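Local coordinates for putative adhesin (PDB 3LJY), which is of unknown function but, as a putative lipoprotein adhesin built on a parallel beta-helix, probably takes part in cell adhesion, at residues 204-207 against 208-212; 25-28 against 29-33. All coordinates share one frame; numbering follows the deposited sequence.

Contact 1 of 2, residues 204-207 against 208-212; sequences VHAT and DNLKA
The flat group at this corner is the carboxylate of Asp208, the residue that directly follows Thr207. Neither carboxylate face packs on residues 204-207: with CG anti to the backbone N (chi1 -175°) the group is carried off from the corner, and its OD2 is hydrogen-bonded to NE2 of Gln191. The imidazole of His205 likewise leaves on the other side of its strand from the small apolar patch that joins the two segments.

That patch lies inside the bend. Ala206 CB meets Leu210 CB at 3.8 Å, methyl against methylene, and the backbone O of Asn209 comes within 4.1 Å of the same Ala206 CB. Two residues earlier in the strand the contact is looser, Val204 CG2 reaching Leu210 CD1 at 4.3 Å. Leu192 and Tyr222 touch both Val204 and Leu210, so the pair belongs to a continuous buried layer. The chain turns at Thr207 and Asp208, and the short strands on the two sides of the corner approach to 7.4 Å with 135° between their directions. On each strand successive side chains alternate: Val204, Ala206 and Leu210 go inward, His205 and Asn209 outward. This is the corner of a coil in a parallel beta-helix, in keeping with the pectate-lyase-like clan of the family.

Contact 2 of 2, residues 25-28 against 29-33; sequences IKVD and GVIDF
The backbone runs extended through Ile25 to Val27, swings over at Asp28 and Gly29 and, after an inverse gamma turn centred on Val30, comes back so that Ile31 and Phe33 lie across from the side chains of Val27 and Ile25. It is one of the tight corners by which a parallel beta-helix passes from one face to the next. Gly29 has a positive phi of 86°, a region in which glycine is most at ease, and a weak bond from Ile31 N to Gly29 O, 3.1 Å long, spans the gamma turn.

Within the bend the phenyl ring of Phe33 is the main apolar body. Its CG is anti to the backbone N (chi1 -166°), which carries the ring back over the first strand, where Ile25 meets it from the opposite direction. Ile25 CG2 touches the far end of the ring, at CZ, at 3.4 Å, and Ile25 CD1 lies equally near Phe33 CE1. Val27 takes the CD2 end instead, its CG2 3.7 Å from Phe33 CD2; both CG2 methyls approach the ring obliquely. The Phe33 side chain also touches Leu65 and Ile67 of strand 64-69 and Val82 and Thr84 of strand 80-86, so it lies in the interior between two faces.

Val27 and Ile31 slide past each other, Val27 CG2 coming within 4.1 Å of Ile31 CD1. On the outer side of the corner, Asp28 turns back on the chain and OD1 takes a weak, bent hydrogen bond from Gly29 N, with an N-H...O angle of 126°. On the inner side the fit is tight: Ile31 CD1 presses to 3.1 Å from the carbonyl O of Asp28.

Contacts 1 and 2 are two corners of the same solenoid, well apart along it: their centres are about 35 Å from each other, their nearest atoms about 27 Å, and they lie on opposite sides of the centre of the chain. They join the same two runs of strands in opposite order along the chain. Contact 2 leads from strand 24-27 to strand 32-37, whereas contact 1 leads from strand 201-206 to strand 209-215; strands 24-27 and 209-215 belong to one run of stacked strands, and strands 32-37 and 201-206 to another. Residues 25-33 come early in the beta-helix and 204-212 near its C-terminal end, and no side chain of one contact touches the other.

Contact 1 of 2, residues 204-207 against 208-212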
loop_
_atom_site.group_PDB
_atom_site.type_symbol
_atom_site.label_atom_id
_atom_site.label_comp_id
_atom_site.label_asym_id
_atom_site.label_seq_id
_atom_site.Cartn_x
_atom_site.Cartn_y
_atom_site.Cartn_z
ATOM N N VAL A 204 -5.430 -14.368 10.032
ATOM C CA VAL A 204 -6.724 -13.854 9.560
ATOM C C VAL A 204 -7.802 -13.931 10.648
ATOM O O VAL A 204 -7.635 -14.578 11.682
ATOM C CB VAL A 204 -7.167 -14.605 8.244
ATOM C CG1 VAL A 204 -6.010 -14.657 7.236
ATOM C CG2 VAL A 204 -7.669 -16.039 8.519
ATOM N N HIS A 205 -8.911 -13.243 10.414
ATOM C CA HIS A 205 -10.068 -13.288 11.298
ATOM C C HIS A 205 -11.353 -13.394 10.451
ATOM O O HIS A 205 -11.742 -12.470 9.765
ATOM C CB HIS A 205 -10.059 -12.076 12.245
ATOM C CG HIS A 205 -11.219 -12.041 13.189
ATOM N ND1 HIS A 205 -11.610 -10.900 13.847
ATOM C CD2 HIS A 205 -12.092 -13.006 13.558
ATOM C CE1 HIS A 205 -12.669 -11.165 14.590
ATOM N NE2 HIS A 205 -12.983 -12.436 14.431
ATOM N N ALA A 206 -11.970 -14.569 10.460
ATOM C CA ALA A 206 -13.241 -14.820 9.749
ATOM C C ALA A 206 -14.333 -14.936 10.806
ATOM O O ALA A 206 -14.104 -15.525 11.856
ATOM C CB ALA A 206 -13.161 -16.095 8.883
ATOM N N THR A 207 -15.499 -14.353 10.553
ATOM C CA THR A 207 -16.559 -14.312 11.567
ATOM C C THR A 207 -17.819 -15.069 11.137
ATOM O O THR A 207 -18.821 -15.053 11.834
ATOM C CB THR A 207 -16.933 -12.851 11.987
ATOM O OG1 THR A 207 -17.310 -12.107 10.837
ATOM C CG2 THR A 207 -15.770 -12.143 12.684
ATOM N N ASP A 208 -17.765 -15.754 10.006
ATOM C CA ASP A 208 -18.891 -16.568 9.552
ATOM C C ASP A 208 -18.400 -17.789 8.747
ATOM O O ASP A 208 -18.675 -18.923 9.108
ATOM C CB ASP A 208 -19.904 -15.731 8.753
ATOM C CG ASP A 208 -21.163 -16.542 8.359
ATOM O OD1 ASP A 208 -21.600 -17.451 9.107
ATOM O OD2 ASP A 208 -21.722 -16.279 7.277
ATOM N N ASN A 209 -17.632 -17.554 7.691
ATOM C CA ASN A 209 -17.162 -18.624 6.826
ATOM C C ASN A 209 -15.758 -18.403 6.348
ATOM O O ASN A 209 -15.474 -17.355 5.796
ATOM C CB ASN A 209 -18.041 -18.679 5.591
ATOM C CG ASN A 209 -19.218 -19.551 5.773
ATOM O OD1 ASN A 209 -20.346 -19.069 5.935
ATOM N ND2 ASN A 209 -18.982 -20.853 5.775
ATOM N N LEU A 210 -14.888 -19.395 6.533
ATOM C CA LEU A 210 -13.503 -19.328 6.028
ATOM C C LEU A 210 -13.245 -20.443 5.025
ATOM O O LEU A 210 -13.479 -21.605 5.304
ATOM C CB LEU A 210 -12.472 -19.383 7.187
ATOM C CG LEU A 210 -10.978 -19.532 6.834
ATOM C CD1 LEU A 210 -10.441 -18.295 6.116
ATOM C CD2 LEU A 210 -10.179 -19.878 8.088
ATOM N N LYS A 211 -12.757 -20.060 3.855
ATOM C CA LYS A 211 -12.319 -21.000 2.833
ATOM C C LYS A 211 -10.757 -20.961 2.774
ATOM O O LYS A 211 -10.183 -20.016 2.279
ATOM C CB LYS A 211 -12.968 -20.576 1.522
ATOM C CG LYS A 211 -12.989 -21.616 0.458
ATOM C CD LYS A 211 -13.031 -20.988 -0.941
ATOM C CE LYS A 211 -12.909 -22.053 -1.994
ATOM N NZ LYS A 211 -11.532 -22.607 -1.995
ATOM N N ALA A 212 -10.096 -21.969 3.337
ATOM C CA ALA A 212 -8.636 -21.985 3.526
ATOM C C ALA A 212 -7.916 -23.016 2.602
ATOM O O ALA A 212 -8.241 -24.198 2.593
ATOM C CB ALA A 212 -8.307 -22.292 5.008
#

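Contact 2 of 2, residues 25-28 against 29-33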
loop_
_atom_site.group_PDB
_atom_site.type_symbol
_atom_site.label_atom_id
_atom_site.label_comp_id
_atom_site.label_asym_id
_atom_site.label_seq_id
_atom_site.Cartn_x
_atom_site.Cartn_y
_atom_site.Cartn_z
ATOM N N ILE A 25 -1.710 8.244 -8.477
ATOM C CA ILE A 25 -0.320 8.624 -8.165
ATOM C C ILE A 25 0.679 7.552 -8.591
ATOM O O ILE A 25 0.427 6.382 -8.423
ATOM C CB ILE A 25 -0.177 8.927 -6.679
ATOM C CG1 ILE A 25 -1.100 10.101 -6.324
ATOM C CG2 ILE A 25 1.243 9.218 -6.348
ATOM C CD1 ILE A 25 -0.683 10.904 -5.104
ATOM N N LYS A 26 1.786 7.966 -9.195
ATOM C CA LYS A 26 2.915 7.057 -9.482
ATOM C C LYS A 26 4.153 7.599 -8.813
ATOM O O LYS A 26 4.543 8.716 -9.087
ATOM C CB LYS A 26 3.117 6.892 -10.984
ATOM C CG LYS A 26 2.093 5.899 -11.555
ATOM C CD LYS A 26 1.871 6.008 -13.069
ATOM C CE LYS A 26 0.708 5.096 -13.517
ATOM N NZ LYS A 26 0.120 5.494 -14.845
ATOM N N VAL A 27 4.716 6.836 -7.878
ATOM C CA VAL A 27 5.939 7.245 -7.177
ATOM C C VAL A 27 7.040 6.178 -7.229
ATOM O O VAL A 27 6.823 4.973 -7.007
ATOM C CB VAL A 27 5.676 7.693 -5.718
ATOM C CG1 VAL A 27 5.202 6.588 -4.841
ATOM C CG2 VAL A 27 6.940 8.294 -5.160
ATOM N N ASP A 28 8.229 6.658 -7.542
ATOM C CA ASP A 28 9.414 5.842 -7.729
ATOM C C ASP A 28 10.554 6.558 -7.009
ATOM O O ASP A 28 10.470 7.732 -6.763
ATOM C CB ASP A 28 9.709 5.813 -9.224
ATOM C CG ASP A 28 10.304 4.527 -9.688
ATOM O OD1 ASP A 28 10.797 3.747 -8.848
ATOM O OD2 ASP A 28 10.284 4.303 -10.923
ATOM N N GLY A 29 11.618 5.879 -6.656
ATOM C CA GLY A 29 12.755 6.520 -6.017
ATOM C C GLY A 29 12.610 6.620 -4.527
ATOM O O GLY A 29 11.542 6.312 -4.000
ATOM N N VAL A 30 13.658 7.116 -3.863
ATOM C CA VAL A 30 13.699 7.255 -2.393
ATOM C C VAL A 30 13.053 8.590 -1.970
ATOM O O VAL A 30 13.738 9.572 -1.708
ATOM C CB VAL A 30 15.170 7.139 -1.806
ATOM C CG1 VAL A 30 15.128 6.771 -0.334
ATOM C CG2 VAL A 30 16.006 6.098 -2.573
ATOM N N ILE A 31 11.726 8.593 -1.918
ATOM C CA ILE A 31 10.919 9.773 -1.729
ATOM C C ILE A 31 9.982 9.519 -0.565
ATOM O O ILE A 31 9.392 8.474 -0.530
ATOM C CB ILE A 31 10.095 10.054 -3.027
ATOM C CG1 ILE A 31 11.056 10.439 -4.166
ATOM C CG2 ILE A 31 9.009 11.172 -2.829
ATOM C CD1 ILE A 31 10.378 10.583 -5.550
ATOM N N ASP A 32 9.873 10.456 0.386
ATOM C CA ASP A 32 8.804 10.420 1.412
ATOM C C ASP A 32 7.575 11.180 0.881
ATOM O O ASP A 32 7.591 12.382 0.786
ATOM C CB ASP A 32 9.265 11.018 2.750
ATOM C CG ASP A 32 10.259 10.127 3.526
ATOM O OD1 ASP A 32 10.401 8.894 3.297
ATOM O OD2 ASP A 32 10.919 10.685 4.423
ATOM N N PHE A 33 6.520 10.458 0.537
ATOM C CA PHE A 33 5.394 10.994 -0.268
ATOM C C PHE A 33 4.120 11.015 0.565
ATOM O O PHE A 33 3.531 9.985 0.870
ATOM C CB PHE A 33 5.215 10.127 -1.519
ATOM C CG PHE A 33 4.333 10.718 -2.586
ATOM C CD1 PHE A 33 2.979 10.878 -2.388
ATOM C CD2 PHE A 33 4.853 11.005 -3.835
ATOM C CE1 PHE A 33 2.187 11.399 -3.375
ATOM C CE2 PHE A 33 4.064 11.501 -4.828
ATOM C CZ PHE A 33 2.730 11.705 -4.600
#